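Local coordinates for protein shikimate kinase (Bacteroides thetaiotaomicron, PDB 3VAA) that probably phosphorylates the 3-hydroxyl group of shikimate with ATP and magnesium, a late step on the pathway to chorismate and the aromatic amino acids, at residues Gln146-Glu149 and Asp150-Met154. Numbering follows the deposited sequence.
Sequences QGKE and DDELM
The carbonyl oxygen of Glu-149 takes two backbone N-H groups from the turn that follows it. Leu-153 N makes the straighter bond, 3.1 Å to Glu-149 O with an N-H...O angle of 165°. Glu-152 N lies 2.9 Å from Glu-149 O, but its bond is bent and weak.

The extended side chain of Glu-152 reaches back to the preceding loop and uses both carboxylate oxygens. Its chi1 of -176° sends CG away from the backbone N, and the straight chain beyond carries OE1 to a water 2.6 Å away. That water donates to Glu-152 OE1, accepts the N-H of Glu-149 and sits near Gly-147 O. The other oxygen, OE2, makes a long salt bridge to Lys-148 NZ at 3.9 Å. A second water bridges this pair, lying 2.8 Å from Lys-148 NZ and donating to Glu-152 OE2. The two side chains cross at roughly a right angle, and the lysine's final bend (chi4 -60°) brings its ammonium beside the carboxylate, while Lys-148 CG rests 3.8 Å from Glu-152 OE2. Lysine thus supplies both an aliphatic stem and a charge.

A third water donates to Glu-149 OE1 at 2.6 Å and accepts the N-H of Asp-150. Acidic residues suit a helix start, where their charge would probably interact favourably with the helix dipole. Leucine suits its inward place: Leu-153 CB lies 3.8 Å from Lys-148 O, and its side chain packs on Phe-132 and Arg-136 of helix 128-137. Lys-139 also hydrogen-bonds Lys-148 O. Gly-147 has a positive phi, at which a side chain would crowd the preceding carbonyl oxygen.

Together these contacts tie the end of the loop to the beginning of helix 150-168, following a loop containing Arg-142, predicted to bind ATP, consistent with the lid of shikimate kinases.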
ATOM      1  N   GLN A 146      -8.606  16.209  -7.108  1.00 39.16           N
ATOM      2  CA  GLN A 146      -9.256  16.980  -8.154  1.00 40.73           C
ATOM      3  C   GLN A 146      -9.136  18.496  -7.912  1.00 41.19           C
ATOM      4  O   GLN A 146      -9.377  18.986  -6.810  1.00 41.00           O
ATOM      5  CB  GLN A 146     -10.708  16.513  -8.289  1.00 42.86           C
ATOM      6  CG  GLN A 146     -11.349  16.782  -9.635  1.00 48.99           C
ATOM      7  CD  GLN A 146     -12.350  15.684 -10.008  1.00 54.43           C
ATOM      8  OE1 GLN A 146     -12.096  14.488  -9.779  1.00 55.10           O
ATOM      9  NE2 GLN A 146     -13.463  16.075 -10.605  1.00 56.34           N
ATOM     10  N   GLY A 147      -8.700  19.226  -8.934  1.00 41.21           N
ATOM     11  CA  GLY A 147      -8.560  20.677  -8.823  1.00 43.31           C
ATOM     12  C   GLY A 147      -7.217  21.159  -8.287  1.00 42.70           C
ATOM     13  O   GLY A 147      -6.913  22.347  -8.374  1.00 44.72           O
ATOM     14  N   LYS A 148      -6.401  20.252  -7.750  1.00 40.70           N
ATOM     15  CA  LYS A 148      -5.100  20.642  -7.197  1.00 39.98           C
ATOM     16  C   LYS A 148      -4.006  20.555  -8.252  1.00 39.94           C
ATOM     17  O   LYS A 148      -3.850  19.523  -8.904  1.00 38.68           O
ATOM     18  CB  LYS A 148      -4.727  19.760  -6.016  1.00 39.29           C
ATOM     19  CG  LYS A 148      -5.762  19.750  -4.901  1.00 39.56           C
ATOM     20  CD  LYS A 148      -5.277  18.915  -3.726  1.00 41.59           C
ATOM     21  CE  LYS A 148      -6.396  18.639  -2.721  1.00 44.36           C
ATOM     22  NZ  LYS A 148      -6.989  19.876  -2.138  1.00 45.79           N
ATOM     23  N   GLU A 149      -3.256  21.643  -8.403  1.00 40.44           N
ATOM     24  CA  GLU A 149      -2.141  21.704  -9.338  1.00 41.10           C
ATOM     25  C   GLU A 149      -0.880  22.282  -8.670  1.00 41.01           C
ATOM     26  O   GLU A 149      -0.920  22.852  -7.559  1.00 40.36           O
ATOM     27  CB  GLU A 149      -2.505  22.568 -10.554  1.00 42.48           C
ATOM     28  CG  GLU A 149      -3.704  22.079 -11.393  1.00 46.03           C
ATOM     29  CD  GLU A 149      -3.418  20.813 -12.212  1.00 48.59           C
ATOM     30  OE1 GLU A 149      -2.241  20.401 -12.302  1.00 50.79           O
ATOM     31  OE2 GLU A 149      -4.377  20.242 -12.785  1.00 45.03           O
ATOM     32  N   ASP A 150       0.238  22.061  -9.351  1.00 40.95           N
ATOM     33  CA  ASP A 150       1.536  22.574  -8.970  1.00 42.00           C
ATOM     34  C   ASP A 150       1.773  22.585  -7.457  1.00 41.39           C
ATOM     35  O   ASP A 150       1.684  21.536  -6.811  1.00 37.72           O
ATOM     36  CB  ASP A 150       1.713  23.964  -9.590  1.00 44.85           C
ATOM     37  CG  ASP A 150       1.578  23.943 -11.100  1.00 49.40           C
ATOM     38  OD1 ASP A 150       1.587  22.835 -11.690  1.00 53.40           O
ATOM     39  OD2 ASP A 150       1.470  25.029 -11.697  1.00 56.92           O
ATOM     40  N   ASP A 151       2.032  23.767  -6.897  1.00 42.86           N
ATOM     41  CA  ASP A 151       2.378  23.889  -5.474  1.00 43.22           C
ATOM     42  C   ASP A 151       1.280  23.365  -4.543  1.00 42.10           C
ATOM     43  O   ASP A 151       1.576  22.786  -3.492  1.00 39.96           O
ATOM     44  CB  ASP A 151       2.723  25.352  -5.152  1.00 46.51           C
ATOM     45  CG  ASP A 151       3.505  25.509  -3.853  1.00 51.18           C
ATOM     46  OD1 ASP A 151       3.784  24.493  -3.167  1.00 57.79           O
ATOM     47  OD2 ASP A 151       3.857  26.666  -3.525  1.00 61.80           O
ATOM     48  N   GLU A 152       0.016  23.547  -4.923  1.00 41.32           N
ATOM     49  CA  GLU A 152      -1.076  23.063  -4.087  1.00 40.69           C
ATOM     50  C   GLU A 152      -1.064  21.535  -4.003  1.00 37.94           C
ATOM     51  O   GLU A 152      -1.219  20.960  -2.914  1.00 35.97           O
ATOM     52  CB  GLU A 152      -2.424  23.534  -4.616  1.00 42.48           C
ATOM     53  CG  GLU A 152      -3.578  23.143  -3.722  1.00 46.32           C
ATOM     54  CD  GLU A 152      -4.934  23.551  -4.263  1.00 52.44           C
ATOM     55  OE1 GLU A 152      -5.009  24.107  -5.383  1.00 53.78           O
ATOM     56  OE2 GLU A 152      -5.936  23.297  -3.557  1.00 58.10           O
ATOM     57  N   LEU A 153      -0.891  20.884  -5.146  1.00 34.82           N
ATOM     58  CA  LEU A 153      -0.855  19.425  -5.206  1.00 34.19           C
ATOM     59  C   LEU A 153       0.361  18.883  -4.451  1.00 33.10           C
ATOM     60  O   LEU A 153       0.242  17.948  -3.655  1.00 32.08           O
ATOM     61  CB  LEU A 153      -0.822  18.942  -6.663  1.00 34.02           C
ATOM     62  CG  LEU A 153      -0.644  17.428  -6.870  1.00 32.97           C
ATOM     63  CD1 LEU A 153      -1.731  16.656  -6.148  1.00 34.90           C
ATOM     64  CD2 LEU A 153      -0.605  17.075  -8.347  1.00 31.74           C
ATOM     65  N   MET A 154       1.532  19.477  -4.699  1.00 33.44           N
ATOM     66  CA  MET A 154       2.751  19.037  -4.025  1.00 32.58           C
ATOM     67  C   MET A 154       2.615  19.208  -2.505  1.00 32.97           C
ATOM     68  O   MET A 154       2.979  18.304  -1.750  1.00 30.53           O
ATOM     69  CB  MET A 154       3.980  19.813  -4.514  1.00 33.67           C
ATOM     70  CG  MET A 154       5.280  19.378  -3.840  1.00 35.25           C
ATOM     71  SD  MET A 154       5.819  17.698  -4.260  1.00 37.92           S
ATOM     72  CE  MET A 154       6.551  17.943  -5.861  1.00 35.73           C
TER
HETATM   73  O   HOH W   1      -4.089  23.953  -7.795  1.00 45.49           O
HETATM   74  O   HOH W   2      -4.772  21.316  -1.360  1.00 57.59           O
HETATM   75  O   HOH W   3       0.300  20.563 -11.743  1.00 43.11           O